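Local coordinates for concanavalin A-like lectin protein kinase family protein (Theobroma cacao, PDB 6CTH) that probably transfers phosphate from ATP to target proteins through its protein kinase domain, at residues A[60-65]-A[158-163]. Sequence-based numbering, arbitrary orientation.
Sequences ASEVKI and GDFGLA. With MG (magnesium ion), chain C.
E62 OE1, a carboxylate oxygen of helix 54-66, takes the backbone N-H of F160, the central residue of the DFG motif, in a 2.7 Å bond to F160 N. This is a clear case of how a protein kinase joins its two lobes: helix 54-66 is the αC helix of the N-lobe, and the DFG motif, residues 159-161, opens the activation segment. The donor meets OE1 on the syn side, 30° out of the carboxylate plane. With CG anti to the backbone N (chi1 171°) and the chain bent at chi2 (102°), the E62 carboxylate comes up to the loop and its OE1 lies at the edge of the F160 ring. Its other oxygen, OE2, is held by the hydroxyl of Y91 and by a water that in turn accepts from D159 N, so both oxygens of this buried acid are engaged.

S61, the preceding residue, and I65, about a turn further along the helix, complete the contact. S61 OG donates to F160 O, 2.9 Å away and in the carbonyl plane; the same oxygen also accepts a hydrogen bond from A163 N, closing the type I turn from F160 to A163. I65 crosses the phenyl group obliquely, its CG2 branch 4.0 Å from F160 CD1 and also touching A163 CB. F160, its ring also meeting that of H139, packs against the helix, consistent with a DFG-in state. D159 instead faces the inhibitor and the magnesium ion, which D141 also binds. D159 OD1 accepts a weak bond from G161 N, while D159 OD2 coordinates magnesium at 2.1 Å.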
ATOM      1  N   ALA A  60      17.475  -7.249   2.852  1.00 37.46           N
ATOM      2  CA  ALA A  60      17.517  -8.468   3.691  1.00 38.43           C
ATOM      3  C   ALA A  60      16.149  -8.797   4.306  1.00 38.03           C
ATOM      4  O   ALA A  60      15.694  -9.976   4.292  1.00 38.79           O
ATOM      5  CB  ALA A  60      18.555  -8.311   4.782  1.00 39.83           C
ATOM      6  N   SER A  61      15.498  -7.750   4.813  1.00 37.16           N
ATOM      7  CA  SER A  61      14.132  -7.820   5.271  1.00 37.37           C
ATOM      8  C   SER A  61      13.195  -8.291   4.149  1.00 36.45           C
ATOM      9  O   SER A  61      12.348  -9.159   4.388  1.00 35.76           O
ATOM     10  CB  SER A  61      13.663  -6.462   5.840  1.00 37.95           C
ATOM     11  OG  SER A  61      12.265  -6.529   6.112  1.00 38.90           O
ATOM     12  N   GLU A  62      13.302  -7.727   2.953  1.00 35.61           N
ATOM     13  CA  GLU A  62      12.409  -8.126   1.884  1.00 35.97           C
ATOM     14  C   GLU A  62      12.561  -9.614   1.594  1.00 35.13           C
ATOM     15  O   GLU A  62      11.547 -10.332   1.559  1.00 34.18           O
ATOM     16  CB  GLU A  62      12.589  -7.293   0.628  1.00 37.59           C
ATOM     17  CG  GLU A  62      11.844  -7.772  -0.639  1.00 38.58           C
ATOM     18  CD  GLU A  62      10.570  -7.012  -0.984  1.00 39.45           C
ATOM     19  OE1 GLU A  62      10.192  -6.071  -0.285  1.00 40.53           O
ATOM     20  OE2 GLU A  62       9.949  -7.332  -2.019  1.00 41.25           O
ATOM     21  N   VAL A  63      13.795 -10.097   1.396  1.00 35.15           N
ATOM     22  CA  VAL A  63      13.977 -11.531   1.060  1.00 35.83           C
ATOM     23  C   VAL A  63      13.437 -12.456   2.138  1.00 35.61           C
ATOM     24  O   VAL A  63      12.771 -13.481   1.829  1.00 34.00           O
ATOM     25  CB  VAL A  63      15.441 -11.875   0.767  1.00 37.59           C
ATOM     26  CG1 VAL A  63      15.626 -13.383   0.592  1.00 38.82           C
ATOM     27  CG2 VAL A  63      15.848 -11.159  -0.480  1.00 38.04           C
ATOM     28  N   LYS A  64      13.735 -12.107   3.389  1.00 36.61           N
ATOM     29  CA  LYS A  64      13.347 -12.912   4.551  1.00 37.89           C
ATOM     30  C   LYS A  64      11.841 -13.047   4.633  1.00 36.34           C
ATOM     31  O   LYS A  64      11.315 -14.151   4.797  1.00 35.11           O
ATOM     32  CB  LYS A  64      13.850 -12.258   5.839  1.00 40.41           C
ATOM     33  CG  LYS A  64      13.594 -13.109   7.088  1.00 43.15           C
ATOM     34  CD  LYS A  64      13.682 -12.260   8.344  1.00 45.93           C
ATOM     35  CE  LYS A  64      13.475 -13.135   9.564  1.00 48.09           C
ATOM     36  NZ  LYS A  64      13.679 -12.361  10.810  1.00 49.64           N
ATOM     37  N   ILE A  65      11.160 -11.902   4.546  1.00 34.58           N
ATOM     38  CA  ILE A  65       9.733 -11.843   4.773  1.00 34.29           C
ATOM     39  C   ILE A  65       8.978 -12.386   3.545  1.00 32.88           C
ATOM     40  O   ILE A  65       8.052 -13.183   3.669  1.00 31.00           O
ATOM     41  CB  ILE A  65       9.291 -10.397   5.073  1.00 34.61           C
ATOM     42  CG1 ILE A  65       9.979  -9.805   6.321  1.00 36.59           C
ATOM     43  CG2 ILE A  65       7.775 -10.308   5.211  1.00 34.04           C
ATOM     44  CD1 ILE A  65       9.714 -10.592   7.566  1.00 38.18           C
ATOM     45  N   GLY A 158       2.837  -4.949  -1.909  1.00 27.74           N
ATOM     46  CA  GLY A 158       4.237  -5.280  -1.848  1.00 28.27           C
ATOM     47  C   GLY A 158       5.017  -4.344  -0.963  1.00 28.47           C
ATOM     48  O   GLY A 158       4.440  -3.587  -0.185  1.00 28.74           O
ATOM     49  N   ASP A 159       6.330  -4.352  -1.197  1.00 28.98           N
ATOM     50  CA  ASP A 159       7.347  -3.642  -0.404  1.00 29.70           C
ATOM     51  C   ASP A 159       7.404  -4.067   1.045  1.00 29.71           C
ATOM     52  O   ASP A 159       6.791  -3.424   1.924  1.00 29.96           O
ATOM     53  CB  ASP A 159       7.105  -2.093  -0.426  1.00 30.46           C
ATOM     54  CG  ASP A 159       8.189  -1.306   0.321  1.00 31.43           C
ATOM     55  OD1 ASP A 159       9.308  -1.814   0.504  1.00 32.04           O
ATOM     56  OD2 ASP A 159       7.840  -0.176   0.751  1.00 32.24           O
ATOM     57  N   PHE A 160       8.218  -5.070   1.308  1.00 29.65           N
ATOM     58  CA  PHE A 160       8.449  -5.605   2.647  1.00 30.18           C
ATOM     59  C   PHE A 160       9.774  -5.157   3.262  1.00 30.27           C
ATOM     60  O   PHE A 160      10.264  -5.767   4.203  1.00 29.97           O
ATOM     61  CB  PHE A 160       8.304  -7.131   2.609  1.00 30.94           C
ATOM     62  CG  PHE A 160       6.950  -7.516   2.101  1.00 31.29           C
ATOM     63  CD1 PHE A 160       5.891  -7.548   2.928  1.00 30.89           C
ATOM     64  CD2 PHE A 160       6.789  -7.826   0.742  1.00 32.83           C
ATOM     65  CE1 PHE A 160       4.605  -7.843   2.466  1.00 31.46           C
ATOM     66  CE2 PHE A 160       5.513  -8.163   0.271  1.00 32.77           C
ATOM     67  CZ  PHE A 160       4.438  -8.095   1.113  1.00 31.96           C
ATOM     68  N   GLY A 161      10.309  -4.031   2.814  1.00 30.87           N
ATOM     69  CA  GLY A 161      11.618  -3.604   3.314  1.00 31.44           C
ATOM     70  C   GLY A 161      11.652  -3.156   4.759  1.00 31.52           C
ATOM     71  O   GLY A 161      12.690  -3.283   5.395  1.00 32.50           O
ATOM     72  N   LEU A 162      10.515  -2.683   5.271  1.00 31.32           N
ATOM     73  CA  LEU A 162      10.320  -2.334   6.679  1.00 31.67           C
ATOM     74  C   LEU A 162       9.521  -3.391   7.463  1.00 30.92           C
ATOM     75  O   LEU A 162       9.270  -3.221   8.669  1.00 31.44           O
ATOM     76  CB  LEU A 162       9.625  -0.973   6.795  1.00 32.59           C
ATOM     77  CG  LEU A 162      10.441   0.240   6.396  1.00 33.61           C
ATOM     78  CD1 LEU A 162       9.603   1.482   6.557  1.00 34.30           C
ATOM     79  CD2 LEU A 162      11.690   0.284   7.259  1.00 34.87           C
ATOM     80  N   ALA A 163       9.096  -4.471   6.795  1.00 29.85           N
ATOM     81  CA  ALA A 163       8.214  -5.444   7.423  1.00 29.85           C
ATOM     82  C   ALA A 163       8.949  -6.258   8.476  1.00 30.56           C
ATOM     83  O   ALA A 163      10.157  -6.505   8.347  1.00 30.56           O
ATOM     84  CB  ALA A 163       7.624  -6.370   6.359  1.00 29.58           C
TER
HETATM   85 MG    MG C 602       8.846   1.288   1.936  1.00 31.11          MG
HETATM   86  O   HOH W   1       7.663  -5.931  -3.199  1.00 34.45           O
HETATM   87  O   HOH W   2      10.778   0.406   1.340  1.00 32.58           O
HETATM   88  O   HOH W   3       8.627   2.415   0.271  1.00 33.42           O
HETATM   89  O   HOH W   4       9.973   2.726   2.936  1.00 35.03           O
HETATM   90  O   HOH W   5       9.051  -0.109   3.499  1.00 34.08           O